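Local coordinates for protein thioesterase (Pseudomonas aeruginosa, PDB 2O5U) that probably hydrolyses fatty acyl-CoA thioesters, as a putative hotdog-fold thioesterase of the 4-hydroxybenzoyl-CoA thioesterase family, at residues Y13-P18 and M85-A90; Y29-N34 and F74-F79. One frame throughout, in Å; residues are numbered along the deposited sequence.

Interaction 1 (Y13-P18 and M85-A90); sequences YLHFQP and MGLRVA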
ATOM      1  N   TYR A  13      -3.228  27.132  -6.417  1.00 20.74           N
ATOM      2  CA  TYR A  13      -2.469  26.039  -7.090  1.00 20.11           C
ATOM      3  C   TYR A  13      -2.544  26.214  -8.592  1.00 21.58           C
ATOM      4  O   TYR A  13      -3.548  26.734  -9.097  1.00 22.01           O
ATOM      5  CB  TYR A  13      -3.025  24.658  -6.668  1.00 18.78           C
ATOM      6  CG  TYR A  13      -2.848  24.513  -5.158  1.00 16.56           C
ATOM      7  CD1 TYR A  13      -3.817  24.973  -4.284  1.00 15.78           C
ATOM      8  CD2 TYR A  13      -1.659  24.037  -4.629  1.00 18.75           C
ATOM      9  CE1 TYR A  13      -3.620  24.903  -2.886  1.00 19.20           C
ATOM     10  CE2 TYR A  13      -1.426  23.969  -3.244  1.00 18.93           C
ATOM     11  CZ  TYR A  13      -2.402  24.417  -2.383  1.00 20.28           C
ATOM     12  OH  TYR A  13      -2.171  24.335  -1.035  1.00 18.22           O
ATOM     13  N   LEU A  14      -1.527  25.768  -9.311  1.00 22.18           N
ATOM     14  CA  LEU A  14      -1.392  26.108 -10.747  1.00 23.92           C
ATOM     15  C   LEU A  14      -1.712  24.975 -11.749  1.00 24.49           C
ATOM     16  O   LEU A  14      -2.061  25.227 -12.947  1.00 25.26           O
ATOM     17  CB  LEU A  14      -0.018  26.677 -11.029  1.00 24.83           C
ATOM     18  CG  LEU A  14       0.127  28.171 -10.717  1.00 25.96           C
ATOM     19  CD1 LEU A  14       0.142  28.512  -9.198  1.00 26.81           C
ATOM     20  CD2 LEU A  14       1.391  28.709 -11.379  1.00 29.40           C
ATOM     21  N   HIS A  15      -1.594  23.751 -11.267  1.00 21.79           N
ATOM     22  CA  HIS A  15      -1.795  22.575 -12.062  1.00 21.93           C
ATOM     23  C   HIS A  15      -2.609  21.551 -11.257  1.00 21.78           C
ATOM     24  O   HIS A  15      -2.321  21.334 -10.069  1.00 22.02           O
ATOM     25  CB  HIS A  15      -0.445  21.970 -12.401  1.00 22.04           C
ATOM     26  CG  HIS A  15      -0.526  20.629 -13.071  1.00 24.20           C
ATOM     27  ND1 HIS A  15      -0.791  20.483 -14.418  1.00 26.73           N
ATOM     28  CD2 HIS A  15      -0.366  19.378 -12.583  1.00 25.11           C
ATOM     29  CE1 HIS A  15      -0.798  19.200 -14.725  1.00 25.60           C
ATOM     30  NE2 HIS A  15      -0.548  18.510 -13.627  1.00 26.20           N
ATOM     31  N   PHE A  16      -3.530  20.875 -11.931  1.00 21.34           N
ATOM     32  CA  PHE A  16      -4.423  19.900 -11.305  1.00 22.30           C
ATOM     33  C   PHE A  16      -4.385  18.528 -11.945  1.00 23.24           C
ATOM     34  O   PHE A  16      -4.328  18.411 -13.167  1.00 21.22           O
ATOM     35  CB  PHE A  16      -5.869  20.430 -11.313  1.00 22.50           C
ATOM     36  CG  PHE A  16      -6.030  21.569 -10.394  1.00 24.40           C
ATOM     37  CD1 PHE A  16      -5.739  22.848 -10.831  1.00 23.36           C
ATOM     38  CD2 PHE A  16      -6.383  21.361  -9.059  1.00 23.94           C
ATOM     39  CE1 PHE A  16      -5.838  23.940  -9.961  1.00 26.73           C
ATOM     40  CE2 PHE A  16      -6.484  22.441  -8.186  1.00 24.36           C
ATOM     41  CZ  PHE A  16      -6.191  23.718  -8.634  1.00 24.44           C
ATOM     42  N   GLN A  17      -4.496  17.507 -11.113  1.00 23.53           N
ATOM     43  CA  GLN A  17      -4.538  16.161 -11.656  1.00 24.80           C
ATOM     44  C   GLN A  17      -5.505  15.314 -10.898  1.00 23.48           C
ATOM     45  O   GLN A  17      -5.361  15.159  -9.688  1.00 23.01           O
ATOM     46  CB  GLN A  17      -3.179  15.490 -11.580  1.00 24.04           C
ATOM     47  CG  GLN A  17      -3.185  14.124 -12.266  1.00 31.39           C
ATOM     48  CD  GLN A  17      -2.013  13.283 -11.872  1.00 37.31           C
ATOM     49  OE1 GLN A  17      -0.971  13.808 -11.517  1.00 37.85           O
ATOM     50  NE2 GLN A  17      -2.161  11.964 -11.972  1.00 40.17           N
ATOM     51  N   PRO A  18      -6.425  14.700 -11.625  1.00 23.54           N
ATOM     52  CA  PRO A  18      -7.311  13.767 -10.989  1.00 23.05           C
ATOM     53  C   PRO A  18      -6.532  12.497 -10.632  1.00 21.81           C
ATOM     54  O   PRO A  18      -5.591  12.089 -11.346  1.00 20.73           O
ATOM     55  CB  PRO A  18      -8.365  13.522 -12.082  1.00 24.05           C
ATOM     56  CG  PRO A  18      -7.615  13.701 -13.336  1.00 26.54           C
ATOM     57  CD  PRO A  18      -6.682  14.803 -13.077  1.00 24.61           C
ATOM     58  N   MET A  85      -5.572  16.647  -7.240  1.00 19.87           N
ATOM     59  CA  MET A  85      -4.464  17.261  -6.536  1.00 19.59           C
ATOM     60  C   MET A  85      -4.121  18.525  -7.238  1.00 19.91           C
ATOM     61  O   MET A  85      -3.958  18.486  -8.465  1.00 20.13           O
ATOM     62  CB  MET A  85      -3.221  16.362  -6.575  1.00 21.10           C
ATOM     63  CG  MET A  85      -3.404  14.980  -5.944  1.00 23.10           C
ATOM     64  SD  MET A  85      -4.003  15.055  -4.236  1.00 24.08           S
ATOM     65  CE  MET A  85      -2.698  15.914  -3.394  1.00 20.65           C
ATOM     66  N   GLY A  86      -4.069  19.629  -6.478  1.00 18.93           N
ATOM     67  CA  GLY A  86      -3.437  20.892  -6.924  1.00 18.12           C
ATOM     68  C   GLY A  86      -1.962  20.925  -6.576  1.00 17.44           C
ATOM     69  O   GLY A  86      -1.524  20.459  -5.502  1.00 19.00           O
ATOM     70  N   LEU A  87      -1.191  21.440  -7.508  1.00 16.99           N
ATOM     71  CA  LEU A  87       0.236  21.519  -7.393  1.00 17.58           C
ATOM     72  C   LEU A  87       0.743  22.918  -7.739  1.00 17.97           C
ATOM     73  O   LEU A  87       0.267  23.534  -8.714  1.00 19.12           O
ATOM     74  CB  LEU A  87       0.840  20.490  -8.343  1.00 17.01           C
ATOM     75  CG  LEU A  87       2.371  20.446  -8.505  1.00 21.19           C
ATOM     76  CD1 LEU A  87       3.122  20.238  -7.167  1.00 19.16           C
ATOM     77  CD2 LEU A  87       2.743  19.361  -9.520  1.00 19.02           C
ATOM     78  N   ARG A  88       1.627  23.449  -6.893  1.00 16.96           N
ATOM     79  CA  ARG A  88       2.478  24.569  -7.274  0.60 19.42           C
ATOM     80  C   ARG A  88       3.895  24.352  -6.716  1.00 18.81           C
ATOM     81  O   ARG A  88       4.072  23.575  -5.786  1.00 18.62           O
ATOM     82  CB  ARG A  88       1.928  25.869  -6.734  0.60 18.66           C
ATOM     83  CG  ARG A  88       1.988  25.941  -5.265  0.60 22.34           C
ATOM     84  CD  ARG A  88       1.736  27.386  -4.860  0.60 29.61           C
ATOM     85  NE  ARG A  88       1.911  27.598  -3.419  0.60 33.84           N
ATOM     86  CZ  ARG A  88       0.941  27.465  -2.511  0.60 33.41           C
ATOM     87  NH1 ARG A  88      -0.275  27.095  -2.869  0.60 34.07           N
ATOM     88  NH2 ARG A  88       1.188  27.702  -1.237  0.60 35.60           N
ATOM     89  N   VAL A  89       4.872  25.075  -7.282  1.00 19.17           N
ATOM     90  CA  VAL A  89       6.250  25.049  -6.798  1.00 19.15           C
ATOM     91  C   VAL A  89       6.379  26.318  -5.969  1.00 19.62           C
ATOM     92  O   VAL A  89       6.132  27.428  -6.456  1.00 19.47           O
ATOM     93  CB  VAL A  89       7.237  25.008  -8.008  1.00 18.85           C
ATOM     94  CG1 VAL A  89       8.608  25.589  -7.655  1.00 19.44           C
ATOM     95  CG2 VAL A  89       7.299  23.531  -8.558  1.00 21.15           C
ATOM     96  N   ALA A  90       6.765  26.165  -4.715  1.00 18.63           N
ATOM     97  CA  ALA A  90       6.961  27.327  -3.817  1.00 21.03           C
ATOM     98  C   ALA A  90       8.360  27.871  -3.960  1.00 21.35           C
ATOM     99  O   ALA A  90       8.569  29.059  -3.849  1.00 22.00           O
ATOM    100  CB  ALA A  90       6.730  26.926  -2.349  1.00 20.96           C
TER
HETATM  101  O   HOH W   1      -0.618  27.109   0.398  1.00 49.40           O
HETATM  102  O   HOH W   2      -1.570  18.286  -9.873  1.00 29.64           O
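A classic beta bulge opens the antiparallel pairing of the edge strand 15-19 with strand 83-92 in the hotdog sheet. At the bulge Leu14 and His15 both face Leu87. Leu87 O accepts from Leu14 N at 2.9 Å and, at a longer 3.2 Å, from His15 N. The His15 donor lies in the carbonyl plane, while the Leu14 donor stands above it. Leu87 N returns a bond to His15 O at 2.8 Å. Further along, Gln17 and Met85 form a second hydrogen-bonded pair. Between these two pairs, Phe16 and Gly86 are a non-hydrogen-bonded pair, with Phe16 CE2 3.6 Å from Gly86 CA. Gly86 has no side chain, and Tyr13 CB and the Phe16 ring both pack close to its CA. His15, Gln17, Met85 and Leu87 point to the face opposite the Phe16 ring, where Met85 packs on helix 34-53. Arg88 starts with CG between the backbone N and the carbonyl carbon (chi1 67°), then runs extended to NE. Its NH1 hydrogen-bonds to Gln12 O and lies over one face of the Tyr13 ring, 3.4 Å from Tyr13 CE2. The ring and guanidinium planes are 38° apart.

Interaction 2 (Y29-N34 and F74-F79); sequences YGHVNN and FAPVAF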
ATOM      1  N   TYR A  29     -11.445   2.950   9.913  1.00 18.29           N
ATOM      2  CA  TYR A  29     -12.445   3.962  10.326  1.00 19.27           C
ATOM      3  C   TYR A  29     -13.218   4.530   9.146  1.00 19.75           C
ATOM      4  O   TYR A  29     -14.066   5.395   9.336  1.00 22.76           O
ATOM      5  CB  TYR A  29     -11.784   5.064  11.122  1.00 18.62           C
ATOM      6  CG  TYR A  29     -11.051   4.592  12.371  1.00 19.15           C
ATOM      7  CD1 TYR A  29     -11.637   3.717  13.260  1.00 24.28           C
ATOM      8  CD2 TYR A  29      -9.790   5.066  12.670  1.00 20.74           C
ATOM      9  CE1 TYR A  29     -10.987   3.318  14.423  1.00 23.71           C
ATOM     10  CE2 TYR A  29      -9.136   4.671  13.855  1.00 22.13           C
ATOM     11  CZ  TYR A  29      -9.758   3.808  14.709  1.00 23.76           C
ATOM     12  OH  TYR A  29      -9.162   3.410  15.885  1.00 24.77           O
ATOM     13  N   GLY A  30     -12.913   4.078   7.927  1.00 19.59           N
ATOM     14  CA  GLY A  30     -13.783   4.308   6.781  1.00 18.72           C
ATOM     15  C   GLY A  30     -13.423   5.425   5.817  1.00 19.50           C
ATOM     16  O   GLY A  30     -14.113   5.608   4.834  1.00 19.58           O
ATOM     17  N   HIS A  31     -12.372   6.186   6.100  1.00 17.25           N
ATOM     18  CA  HIS A  31     -11.986   7.281   5.214  1.00 16.91           C
ATOM     19  C   HIS A  31     -10.573   6.978   4.687  1.00 15.95           C
ATOM     20  O   HIS A  31      -9.840   6.129   5.238  1.00 14.02           O
ATOM     21  CB  HIS A  31     -11.970   8.620   5.975  1.00 17.85           C
ATOM     22  CG  HIS A  31     -13.284   8.968   6.624  1.00 20.69           C
ATOM     23  ND1 HIS A  31     -14.467   8.983   5.930  1.00 26.55           N
ATOM     24  CD2 HIS A  31     -13.590   9.351   7.887  1.00 29.46           C
ATOM     25  CE1 HIS A  31     -15.459   9.329   6.739  1.00 28.25           C
ATOM     26  NE2 HIS A  31     -14.950   9.568   7.931  1.00 30.07           N
ATOM     27  N   VAL A  32     -10.163   7.737   3.688  1.00 15.04           N
ATOM     28  CA  VAL A  32      -8.804   7.577   3.120  1.00 15.68           C
ATOM     29  C   VAL A  32      -7.775   7.816   4.199  1.00 15.63           C
ATOM     30  O   VAL A  32      -7.776   8.858   4.904  1.00 17.21           O
ATOM     31  CB  VAL A  32      -8.570   8.527   1.911  1.00 14.81           C
ATOM     32  CG1 VAL A  32      -7.007   8.585   1.494  1.00 15.24           C
ATOM     33  CG2 VAL A  32      -9.480   8.120   0.736  1.00 15.39           C
ATOM     34  N   ASN A  33      -6.885   6.836   4.343  1.00 16.70           N
ATOM     35  CA  ASN A  33      -5.822   6.896   5.363  1.00 16.55           C
ATOM     36  C   ASN A  33      -4.836   8.074   5.188  1.00 16.52           C
ATOM     37  O   ASN A  33      -4.472   8.451   4.077  1.00 15.87           O
ATOM     38  CB  ASN A  33      -5.100   5.541   5.460  1.00 15.39           C
ATOM     39  CG  ASN A  33      -4.084   5.515   6.558  1.00 18.24           C
ATOM     40  OD1 ASN A  33      -2.891   5.688   6.315  1.00 17.96           O
ATOM     41  ND2 ASN A  33      -4.551   5.311   7.790  1.00 17.89           N
ATOM     42  N   ASN A  34      -4.466   8.708   6.290  1.00 15.68           N
ATOM     43  CA  ASN A  34      -3.483   9.812   6.233  1.00 16.87           C
ATOM     44  C   ASN A  34      -2.210   9.560   5.373  1.00 16.69           C
ATOM     45  O   ASN A  34      -1.722  10.448   4.672  1.00 17.61           O
ATOM     46  CB  ASN A  34      -3.073  10.184   7.675  1.00 17.24           C
ATOM     47  CG  ASN A  34      -2.336   9.050   8.410  1.00 20.87           C
ATOM     48  OD1 ASN A  34      -1.103   9.018   8.463  1.00 20.23           O
ATOM     49  ND2 ASN A  34      -3.083   8.123   8.950  1.00 22.98           N
ATOM     50  N   PHE A  74      -7.642  18.534   6.816  1.00 15.99           N
ATOM     51  CA  PHE A  74      -8.726  19.472   7.246  1.00 16.83           C
ATOM     52  C   PHE A  74     -10.067  18.782   7.316  1.00 17.56           C
ATOM     53  O   PHE A  74     -10.848  19.049   8.221  1.00 19.16           O
ATOM     54  CB  PHE A  74      -8.814  20.692   6.309  1.00 15.83           C
ATOM     55  CG  PHE A  74      -7.508  21.423   6.139  1.00 17.08           C
ATOM     56  CD1 PHE A  74      -6.824  21.379   4.935  1.00 17.32           C
ATOM     57  CD2 PHE A  74      -6.954  22.135   7.193  1.00 19.73           C
ATOM     58  CE1 PHE A  74      -5.562  22.050   4.794  1.00 21.42           C
ATOM     59  CE2 PHE A  74      -5.718  22.821   7.039  1.00 21.22           C
ATOM     60  CZ  PHE A  74      -5.014  22.747   5.840  1.00 17.56           C
ATOM     61  N   ALA A  75     -10.307  17.849   6.400  1.00 16.59           N
ATOM     62  CA  ALA A  75     -11.539  17.095   6.370  1.00 16.73           C
ATOM     63  C   ALA A  75     -11.383  15.795   5.588  1.00 15.76           C
ATOM     64  O   ALA A  75     -10.717  15.802   4.557  1.00 17.15           O
ATOM     65  CB  ALA A  75     -12.675  17.959   5.717  1.00 14.99           C
ATOM     66  N   PRO A  76     -12.082  14.720   5.981  1.00 17.55           N
ATOM     67  CA  PRO A  76     -11.885  13.421   5.280  1.00 17.79           C
ATOM     68  C   PRO A  76     -12.470  13.319   3.866  1.00 18.39           C
ATOM     69  O   PRO A  76     -13.416  14.035   3.509  1.00 17.41           O
ATOM     70  CB  PRO A  76     -12.542  12.404   6.230  1.00 18.43           C
ATOM     71  CG  PRO A  76     -13.515  13.128   7.022  1.00 17.26           C
ATOM     72  CD  PRO A  76     -12.986  14.588   7.142  1.00 17.37           C
ATOM     73  N   VAL A  77     -11.907  12.430   3.072  1.00 17.84           N
ATOM     74  CA  VAL A  77     -12.573  11.949   1.883  1.00 18.37           C
ATOM     75  C   VAL A  77     -12.562  10.424   1.963  1.00 17.49           C
ATOM     76  O   VAL A  77     -11.947   9.865   2.833  1.00 16.91           O
ATOM     77  CB  VAL A  77     -11.859  12.429   0.550  1.00 18.08           C
ATOM     78  CG1 VAL A  77     -11.798  13.937   0.473  1.00 21.66           C
ATOM     79  CG2 VAL A  77     -10.464  11.800   0.371  1.00 19.88           C
ATOM     80  N   ALA A  78     -13.280   9.758   1.080  1.00 17.48           N
ATOM     81  CA  ALA A  78     -13.353   8.315   1.138  1.00 16.33           C
ATOM     82  C   ALA A  78     -13.459   7.758  -0.251  1.00 16.50           C
ATOM     83  O   ALA A  78     -14.223   8.300  -1.082  1.00 18.09           O
ATOM     84  CB  ALA A  78     -14.604   7.904   2.015  1.00 16.85           C
ATOM     85  N   PHE A  79     -12.745   6.670  -0.524  1.00 15.24           N
ATOM     86  CA  PHE A  79     -13.039   5.859  -1.704  1.00 15.29           C
ATOM     87  C   PHE A  79     -14.569   5.578  -1.658  1.00 14.61           C
ATOM     88  O   PHE A  79     -15.112   5.278  -0.571  1.00 15.31           O
ATOM     89  CB  PHE A  79     -12.235   4.534  -1.688  1.00 14.75           C
ATOM     90  CG  PHE A  79     -12.810   3.473  -2.603  1.00 16.40           C
ATOM     91  CD1 PHE A  79     -12.435   3.409  -3.949  1.00 15.82           C
ATOM     92  CD2 PHE A  79     -13.774   2.578  -2.147  1.00 15.85           C
ATOM     93  CE1 PHE A  79     -12.983   2.480  -4.787  1.00 14.88           C
ATOM     94  CE2 PHE A  79     -14.323   1.627  -3.006  1.00 18.37           C
ATOM     95  CZ  PHE A  79     -13.940   1.593  -4.325  1.00 14.95           C
TER
HETATM   96  O   HOH W   3      -9.213  11.101   4.667  1.00 13.85           O
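Val32 N gives one nearly straight hydrogen bond to Val77 O, 2.9 Å long with 172° at the hydrogen. The donor is tilted somewhat from the carbonyl plane. Beside this bond Val32 CG2 meets Val77 CG2 at 3.8 Å. Val32 CG2 also reaches the backbone of Ala78 and Phe79, so this one methyl spans three residues of segment 74-79. His31 lies alongside Pro76, both side chains pointing the same way. Pro76 CB sits over one face of the imidazole in a CH-pi contact, 3.7 Å from the centroid of the His31 ring. With His31 CG anti to its carbonyl carbon (chi1 -57°) the ring lies beside Pro76, and chi2, -53°, turns a face to it. Ala78 CB comes to the edge of the same ring, 4.1 Å from His31 ND1, and also touches Gly30 O. A water donates to Val32 O at 2.7 Å and accepts a weak bond from Val77 N, adding a second link between the two backbones.

Further out, Tyr37 of helix 34-53 packs on both valines. Gln81 OE1 accepts from Ala78 N, and Asn26 OD1 from Phe79 N, so both backbone N-H groups are held by side chains. Gln58 of the third subunit donates to Gly30 O, and Asp42 of the second subunit accepts from Asn33 ND2 and Asn34 ND2. Asn33 is the N-cap of helix 34-53, its OD1 taking Val35 N. The arrangement joins the loop leading into the long helix of the hotdog fold to the loop between strands 62-73 and 83-92, at the interfaces with neighbouring subunits.

In the fold
Both contacts are partly buried, but they sit in different places. The centre of interaction 1 lies about 8 Å from the centre of the chain, that of interaction 2 about 18 Å, with about 20 Å between the two contact centres. Interaction 1 joins two neighbouring strands through a ladder of backbone bonds, and no other subunit touches it. Interaction 2 joins two irregular loops with a single direct backbone bond plus apolar and CH-pi contacts, and three other subunits reach its segments. Helix 34-53 connects the two regions: it starts at the end of segment 29-34, and its Phe40 packs on Met85 in interaction 1 and on Val32 in interaction 2.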